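Local coordinates for Sensory/regulatory protein rpfC (Xanthomonas campestris pv. campestris, PDB 3M6M) that probably receives a phosphoryl group on an aspartate of its magnesium-binding receiver domain, as in CheY-like response regulators, within a sensory and regulatory histidine kinase, at residues D65-G70 and S97-P102; P92-S97 and A113-A118. All coordinates share one frame; numbering follows the deposited sequence.

Contact 1: D65-G70 and S97-P102. With MG (magnesium ion), chain T.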
ATOM      1  N   ASP D  65     -28.725 -14.200  23.622  1.00 44.29           N
ATOM      2  CA  ASP D  65     -28.963 -12.824  24.038  1.00 44.43           C
ATOM      3  C   ASP D  65     -27.684 -12.030  23.816  1.00 44.20           C
ATOM      4  O   ASP D  65     -26.598 -12.474  24.204  1.00 44.15           O
ATOM      5  CB  ASP D  65     -29.379 -12.778  25.513  1.00 45.09           C
ATOM      6  CG  ASP D  65     -29.583 -11.360  26.034  1.00 45.95           C
ATOM      7  OD1 ASP D  65     -30.052 -10.484  25.273  1.00 46.57           O
ATOM      8  OD2 ASP D  65     -29.283 -11.126  27.223  1.00 46.94           O
ATOM      9  N   LEU D  66     -27.810 -10.864  23.188  1.00 44.29           N
ATOM     10  CA  LEU D  66     -26.646 -10.038  22.880  1.00 44.47           C
ATOM     11  C   LEU D  66     -25.943  -9.532  24.135  1.00 45.08           C
ATOM     12  O   LEU D  66     -24.729  -9.680  24.262  1.00 45.13           O
ATOM     13  CB  LEU D  66     -27.013  -8.871  21.957  1.00 45.03           C
ATOM     14  CG  LEU D  66     -25.901  -7.900  21.530  1.00 45.85           C
ATOM     15  CD1 LEU D  66     -24.727  -8.607  20.844  1.00 44.83           C
ATOM     16  CD2 LEU D  66     -26.466  -6.807  20.634  1.00 46.54           C
ATOM     17  N   HIS D  67     -26.700  -8.948  25.058  1.00 45.76           N
ATOM     18  CA  HIS D  67     -26.096  -8.346  26.243  1.00 46.93           C
ATOM     19  C   HIS D  67     -26.202  -9.209  27.493  1.00 46.86           C
ATOM     20  O   HIS D  67     -27.261  -9.314  28.117  1.00 47.13           O
ATOM     21  CB  HIS D  67     -26.620  -6.926  26.467  1.00 48.29           C
ATOM     22  CG  HIS D  67     -26.186  -5.963  25.407  1.00 49.32           C
ATOM     23  ND1 HIS D  67     -27.046  -5.473  24.448  1.00 49.80           N
ATOM     24  CD2 HIS D  67     -24.975  -5.422  25.138  1.00 50.54           C
ATOM     25  CE1 HIS D  67     -26.387  -4.659  23.644  1.00 50.99           C
ATOM     26  NE2 HIS D  67     -25.127  -4.613  24.038  1.00 51.23           N
ATOM     27  N   MET D  68     -25.079  -9.837  27.827  1.00 46.79           N
ATOM     28  CA  MET D  68     -24.931 -10.649  29.028  1.00 47.31           C
ATOM     29  C   MET D  68     -23.608 -10.262  29.682  1.00 48.56           C
ATOM     30  O   MET D  68     -22.668  -9.894  28.980  1.00 48.59           O
ATOM     31  CB  MET D  68     -24.922 -12.141  28.679  1.00 46.12           C
ATOM     32  CG  MET D  68     -26.191 -12.655  28.000  1.00 45.37           C
ATOM     33  SD  MET D  68     -26.131 -14.403  27.539  1.00 44.75           S
ATOM     34  CE  MET D  68     -24.840 -14.391  26.296  1.00 43.57           C
ATOM     35  N   PRO D  69     -23.531 -10.333  31.027  1.00 50.00           N
ATOM     36  CA  PRO D  69     -22.271 -10.035  31.719  1.00 51.63           C
ATOM     37  C   PRO D  69     -21.200 -11.097  31.464  1.00 51.20           C
ATOM     38  O   PRO D  69     -21.529 -12.243  31.151  1.00 49.96           O
ATOM     39  CB  PRO D  69     -22.670 -10.038  33.204  1.00 53.26           C
ATOM     40  CG  PRO D  69     -24.164  -9.911  33.215  1.00 52.71           C
ATOM     41  CD  PRO D  69     -24.621 -10.611  31.979  1.00 50.54           C
ATOM     42  N   GLY D  70     -19.932 -10.708  31.601  1.00 52.56           N
ATOM     43  CA  GLY D  70     -18.805 -11.620  31.407  1.00 52.66           C
ATOM     44  C   GLY D  70     -18.458 -11.802  29.941  1.00 51.29           C
ATOM     45  O   GLY D  70     -17.511 -11.193  29.438  1.00 52.09           O
ATOM     46  N   SER D  97     -31.819  -9.095  21.165  1.00 55.60           N
ATOM     47  CA  SER D  97     -31.579  -7.970  22.077  1.00 56.79           C
ATOM     48  C   SER D  97     -32.643  -6.884  21.969  1.00 58.44           C
ATOM     49  O   SER D  97     -33.379  -6.812  20.981  1.00 59.02           O
ATOM     50  CB  SER D  97     -30.189  -7.359  21.860  1.00 56.77           C
ATOM     51  OG  SER D  97     -30.020  -6.932  20.523  1.00 57.43           O
ATOM     52  N   ALA D  98     -32.722  -6.050  23.006  1.00 59.72           N
ATOM     53  CA  ALA D  98     -33.516  -4.826  22.967  1.00 61.68           C
ATOM     54  C   ALA D  98     -32.724  -3.735  22.245  1.00 62.84           C
ATOM     55  O   ALA D  98     -33.275  -2.700  21.864  1.00 64.39           O
ATOM     56  CB  ALA D  98     -33.884  -4.386  24.370  1.00 62.51           C
ATOM     57  N   ASP D  99     -31.426  -3.986  22.076  1.00 62.49           N
ATOM     58  CA  ASP D  99     -30.544  -3.156  21.263  1.00 63.69           C
ATOM     59  C   ASP D  99     -30.766  -3.494  19.792  1.00 63.70           C
ATOM     60  O   ASP D  99     -30.501  -4.616  19.354  1.00 62.30           O
ATOM     61  CB  ASP D  99     -29.080  -3.406  21.650  1.00 63.16           C
ATOM     62  CG  ASP D  99     -28.110  -2.415  21.010  1.00 64.49           C
ATOM     63  OD1 ASP D  99     -26.892  -2.554  21.248  1.00 64.14           O
ATOM     64  OD2 ASP D  99     -28.547  -1.503  20.277  1.00 65.87           O
ATOM     65  N   VAL D 100     -31.259  -2.516  19.039  1.00 65.70           N
ATOM     66  CA  VAL D 100     -31.574  -2.703  17.625  1.00 66.38           C
ATOM     67  C   VAL D 100     -30.829  -1.669  16.761  1.00 68.29           C
ATOM     68  O   VAL D 100     -31.184  -1.420  15.605  1.00 69.50           O
ATOM     69  CB  VAL D 100     -33.124  -2.700  17.393  1.00 67.14           C
ATOM     70  CG1 VAL D 100     -33.710  -1.285  17.474  1.00 69.23           C
ATOM     71  CG2 VAL D 100     -33.492  -3.394  16.079  1.00 67.42           C
ATOM     72  N   THR D 101     -29.781  -1.082  17.339  1.00 68.98           N
ATOM     73  CA  THR D 101     -28.939  -0.104  16.650  1.00 71.16           C
ATOM     74  C   THR D 101     -28.157  -0.798  15.533  1.00 70.60           C
ATOM     75  O   THR D 101     -27.603  -1.878  15.755  1.00 68.68           O
ATOM     76  CB  THR D 101     -27.956   0.583  17.636  1.00 72.06           C
ATOM     77  OG1 THR D 101     -28.662   0.999  18.810  1.00 72.36           O
ATOM     78  CG2 THR D 101     -27.293   1.808  17.002  1.00 75.07           C
ATOM     79  N   PRO D 102     -28.121  -0.187  14.325  1.00 72.56           N
ATOM     80  CA  PRO D 102     -27.349  -0.718  13.195  1.00 72.52           C
ATOM     81  C   PRO D 102     -25.897  -0.990  13.575  1.00 71.89           C
ATOM     82  O   PRO D 102     -25.262  -1.881  13.009  1.00 70.83           O
ATOM     83  CB  PRO D 102     -27.413   0.413  12.166  1.00 75.45           C
ATOM     84  CG  PRO D 102     -28.683   1.106  12.457  1.00 76.60           C
ATOM     85  CD  PRO D 102     -28.866   1.031  13.947  1.00 75.17           C
TER
HETATM   86 MG    MG T 591     -29.439  -9.410  28.809  1.00 53.59          MG
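L66 and S97 bring the two loops together, their CA atoms 5.4 Å apart, and no hydrogen bond joins the segments, so side chains make the contact. L66 lays CB against S97 CB at 3.5 Å, and its CD2 reaches the hydroxyl oxygen. The S97 hydroxyl turns along its own loop: OG, set between the backbone N and the carbonyl carbon (chi1 57°), donates to D99 O at 2.6 Å, on a lone pair in the carbonyl plane. Farther out, the H67 ring meets D99 edge-on, CE1 lying 3.2 Å from OD1, with ring and carboxylate planes only 17° apart. The other oxygen, D99 OD2, accepts from T101 N, which approaches from above the carboxylate plane to close an Asx turn, and from T101 OG1. The two bonds should restrict rotation of the carboxylate. Behind the contact, D65 OD2 and H67 O each bind the magnesium ion at 2.3 Å; D22 supplies a further ligand, while D65 OD1 forms a salt bridge with K119. The two loops follow strands 61-65 and 93-97, and the L66 side chain also packs on A104 and C108 of helix 102-110 and on F116 of strand 115-118.

Contact 2: P92-S97 and A113-A118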
ATOM      1  N   PRO D  92     -26.088 -22.856  13.215  1.00 52.29           N
ATOM      2  CA  PRO D  92     -26.634 -21.505  13.048  1.00 51.89           C
ATOM      3  C   PRO D  92     -26.874 -20.784  14.371  1.00 50.91           C
ATOM      4  O   PRO D  92     -27.331 -21.398  15.341  1.00 50.98           O
ATOM      5  CB  PRO D  92     -27.973 -21.751  12.343  1.00 53.36           C
ATOM      6  CG  PRO D  92     -27.814 -23.057  11.668  1.00 54.91           C
ATOM      7  CD  PRO D  92     -26.954 -23.868  12.582  1.00 54.23           C
ATOM      8  N   VAL D  93     -26.563 -19.490  14.398  1.00 50.38           N
ATOM      9  CA  VAL D  93     -26.760 -18.668  15.588  1.00 49.78           C
ATOM     10  C   VAL D  93     -27.609 -17.442  15.265  1.00 50.28           C
ATOM     11  O   VAL D  93     -27.287 -16.673  14.353  1.00 50.64           O
ATOM     12  CB  VAL D  93     -25.415 -18.213  16.213  1.00 48.88           C
ATOM     13  CG1 VAL D  93     -25.660 -17.401  17.482  1.00 48.20           C
ATOM     14  CG2 VAL D  93     -24.519 -19.407  16.515  1.00 48.78           C
ATOM     15  N   VAL D  94     -28.695 -17.275  16.016  1.00 50.73           N
ATOM     16  CA  VAL D  94     -29.539 -16.085  15.927  1.00 51.33           C
ATOM     17  C   VAL D  94     -29.428 -15.260  17.213  1.00 50.83           C
ATOM     18  O   VAL D  94     -29.484 -15.801  18.321  1.00 50.48           O
ATOM     19  CB  VAL D  94     -31.020 -16.441  15.591  1.00 52.52           C
ATOM     20  CG1 VAL D  94     -31.485 -17.665  16.363  1.00 52.95           C
ATOM     21  CG2 VAL D  94     -31.952 -15.253  15.835  1.00 52.69           C
ATOM     22  N   VAL D  95     -29.264 -13.950  17.051  1.00 51.19           N
ATOM     23  CA  VAL D  95     -29.065 -13.043  18.179  1.00 51.23           C
ATOM     24  C   VAL D  95     -30.362 -12.318  18.560  1.00 52.15           C
ATOM     25  O   VAL D  95     -31.150 -11.933  17.692  1.00 52.90           O
ATOM     26  CB  VAL D  95     -27.931 -12.017  17.891  1.00 51.28           C
ATOM     27  CG1 VAL D  95     -27.548 -11.259  19.156  1.00 51.17           C
ATOM     28  CG2 VAL D  95     -26.703 -12.720  17.324  1.00 50.82           C
ATOM     29  N   LEU D  96     -30.572 -12.155  19.866  1.00 52.44           N
ATOM     30  CA  LEU D  96     -31.699 -11.396  20.404  1.00 53.61           C
ATOM     31  C   LEU D  96     -31.217 -10.274  21.312  1.00 54.16           C
ATOM     32  O   LEU D  96     -30.319 -10.478  22.133  1.00 53.72           O
ATOM     33  CB  LEU D  96     -32.634 -12.304  21.207  1.00 53.76           C
ATOM     34  CG  LEU D  96     -33.575 -13.301  20.531  1.00 54.50           C
ATOM     35  CD1 LEU D  96     -34.422 -13.978  21.596  1.00 55.06           C
ATOM     36  CD2 LEU D  96     -34.466 -12.634  19.494  1.00 55.49           C
ATOM     37  N   SER D  97     -31.819  -9.095  21.165  1.00 55.60           N
ATOM     38  CA  SER D  97     -31.579  -7.970  22.077  1.00 56.79           C
ATOM     39  C   SER D  97     -32.643  -6.884  21.969  1.00 58.44           C
ATOM     40  O   SER D  97     -33.379  -6.812  20.981  1.00 59.02           O
ATOM     41  CB  SER D  97     -30.189  -7.359  21.860  1.00 56.77           C
ATOM     42  OG  SER D  97     -30.020  -6.932  20.523  1.00 57.43           O
ATOM     43  N   ALA D 113     -23.400 -14.006  12.442  1.00 63.04           N
ATOM     44  CA  ALA D 113     -24.756 -14.227  12.939  1.00 63.05           C
ATOM     45  C   ALA D 113     -25.730 -14.324  11.772  1.00 64.39           C
ATOM     46  O   ALA D 113     -25.770 -13.440  10.911  1.00 65.42           O
ATOM     47  CB  ALA D 113     -25.171 -13.116  13.893  1.00 62.68           C
ATOM     48  N   ARG D 114     -26.505 -15.403  11.745  1.00 64.85           N
ATOM     49  CA  ARG D 114     -27.421 -15.668  10.637  1.00 66.70           C
ATOM     50  C   ARG D 114     -28.693 -14.823  10.676  1.00 67.40           C
ATOM     51  O   ARG D 114     -29.272 -14.520   9.630  1.00 68.97           O
ATOM     52  CB  ARG D 114     -27.767 -17.156  10.561  1.00 67.20           C
ATOM     53  CG  ARG D 114     -26.662 -18.009   9.962  1.00 67.91           C
ATOM     54  CD  ARG D 114     -27.184 -19.373   9.552  1.00 70.27           C
ATOM     55  NE  ARG D 114     -28.008 -19.320   8.344  1.00 72.62           N
ATOM     56  CZ  ARG D 114     -27.582 -19.624   7.122  1.00 74.25           C
ATOM     57  NH1 ARG D 114     -26.327 -20.010   6.922  1.00 74.04           N
ATOM     58  NH2 ARG D 114     -28.416 -19.543   6.093  1.00 76.24           N
ATOM     59  N   ALA D 115     -29.122 -14.452  11.880  1.00 66.65           N
ATOM     60  CA  ALA D 115     -30.319 -13.634  12.065  1.00 67.40           C
ATOM     61  C   ALA D 115     -30.209 -12.745  13.299  1.00 66.59           C
ATOM     62  O   ALA D 115     -29.583 -13.117  14.293  1.00 65.30           O
ATOM     63  CB  ALA D 115     -31.564 -14.513  12.152  1.00 68.01           C
ATOM     64  N   PHE D 116     -30.824 -11.567  13.214  1.00 67.66           N
ATOM     65  CA  PHE D 116     -30.875 -10.621  14.321  1.00 67.46           C
ATOM     66  C   PHE D 116     -32.320 -10.174  14.516  1.00 68.61           C
ATOM     67  O   PHE D 116     -32.874  -9.445  13.686  1.00 69.94           O
ATOM     68  CB  PHE D 116     -29.972  -9.417  14.033  1.00 67.94           C
ATOM     69  CG  PHE D 116     -29.631  -8.602  15.251  1.00 67.55           C
ATOM     70  CD1 PHE D 116     -28.361  -8.671  15.809  1.00 66.87           C
ATOM     71  CD2 PHE D 116     -30.574  -7.755  15.834  1.00 68.32           C
ATOM     72  CE1 PHE D 116     -28.034  -7.916  16.933  1.00 67.07           C
ATOM     73  CE2 PHE D 116     -30.259  -6.999  16.960  1.00 68.24           C
ATOM     74  CZ  PHE D 116     -28.986  -7.078  17.509  1.00 67.69           C
ATOM     75  N   LEU D 117     -32.927 -10.619  15.612  1.00 68.37           N
ATOM     76  CA  LEU D 117     -34.328 -10.313  15.891  1.00 69.70           C
ATOM     77  C   LEU D 117     -34.498  -9.490  17.162  1.00 69.66           C
ATOM     78  O   LEU D 117     -33.748  -9.652  18.128  1.00 68.59           O
ATOM     79  CB  LEU D 117     -35.157 -11.597  15.965  1.00 69.97           C
ATOM     80  CG  LEU D 117     -35.369 -12.355  14.651  1.00 71.14           C
ATOM     81  CD1 LEU D 117     -35.631 -13.825  14.925  1.00 71.35           C
ATOM     82  CD2 LEU D 117     -36.500 -11.742  13.830  1.00 73.15           C
ATOM     83  N   ALA D 118     -35.495  -8.609  17.147  1.00 71.21           N
ATOM     84  CA  ALA D 118     -35.736  -7.681  18.247  1.00 71.73           C
ATOM     85  C   ALA D 118     -36.385  -8.351  19.454  1.00 71.58           C
ATOM     86  O   ALA D 118     -37.174  -9.290  19.315  1.00 71.84           O
ATOM     87  CB  ALA D 118     -36.579  -6.500  17.770  1.00 73.47           C
TER
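V95 buries more surface in this contact than any other residue, with L117 and F116 as its chief counterparts on the neighbouring parallel strand. Its backbone bonds both ways: V95 N donates to A115 O at 2.9 Å, and V95 O accepts from L117 N at 3.0 Å. The V95 side chain spreads its two methyls, CG2 resting on A113 CB and CG1 on F116 CE1 at 4.0 Å. F116 swings its ring along the strand pair, CG anti to the backbone N (chi1 -163°), which brings CD1 beside V95 CB and carries CZ to 3.2 Å from S97 OG, which lies oblique to the ring and is bonded to D99 O. On the other face of the sheet L117 offers CB to L96 CD2 at 3.7 Å and CD1 to V94 CG2, and V94 CG2 also touches A115 CB; L117 is covered in turn by L126 and T129 of helix 123-133. At the start of the pair R114 N donates to V93 O at a more bent 146°, while its CD lies against P92 CB. The N-to-C directions of the two short strand segments differ by 25°. With helix 102-110 linking them, strands 93-97 and 115-118 form the last beta-alpha-beta crossover of the CheY-like receiver fold, a five-stranded parallel sheet of order 2-1-3-4-5.

Overall arrangement
Contact 2 is backbone-bonded sheet nearer the centre of the chain, partly buried: strand 93-97 is buried, the edge strand 115-118 more exposed. Contact 1 is a meeting of loops at the C-terminal ends of the strands, where the metal binds. The centres are about 10 Å apart, and S97, which ends strand 93-97, belongs to both. L66 N probably donates to L96 O, and L66 CB packs on V95 CG1, which ties the loop after strand 61-65 to strand 93-97. Aliphatic and aromatic side chains dominate contact 2, whereas contact 1 grades from buried L66 and S97 to exposed H67 and includes carboxylates, one of them a magnesium ligand.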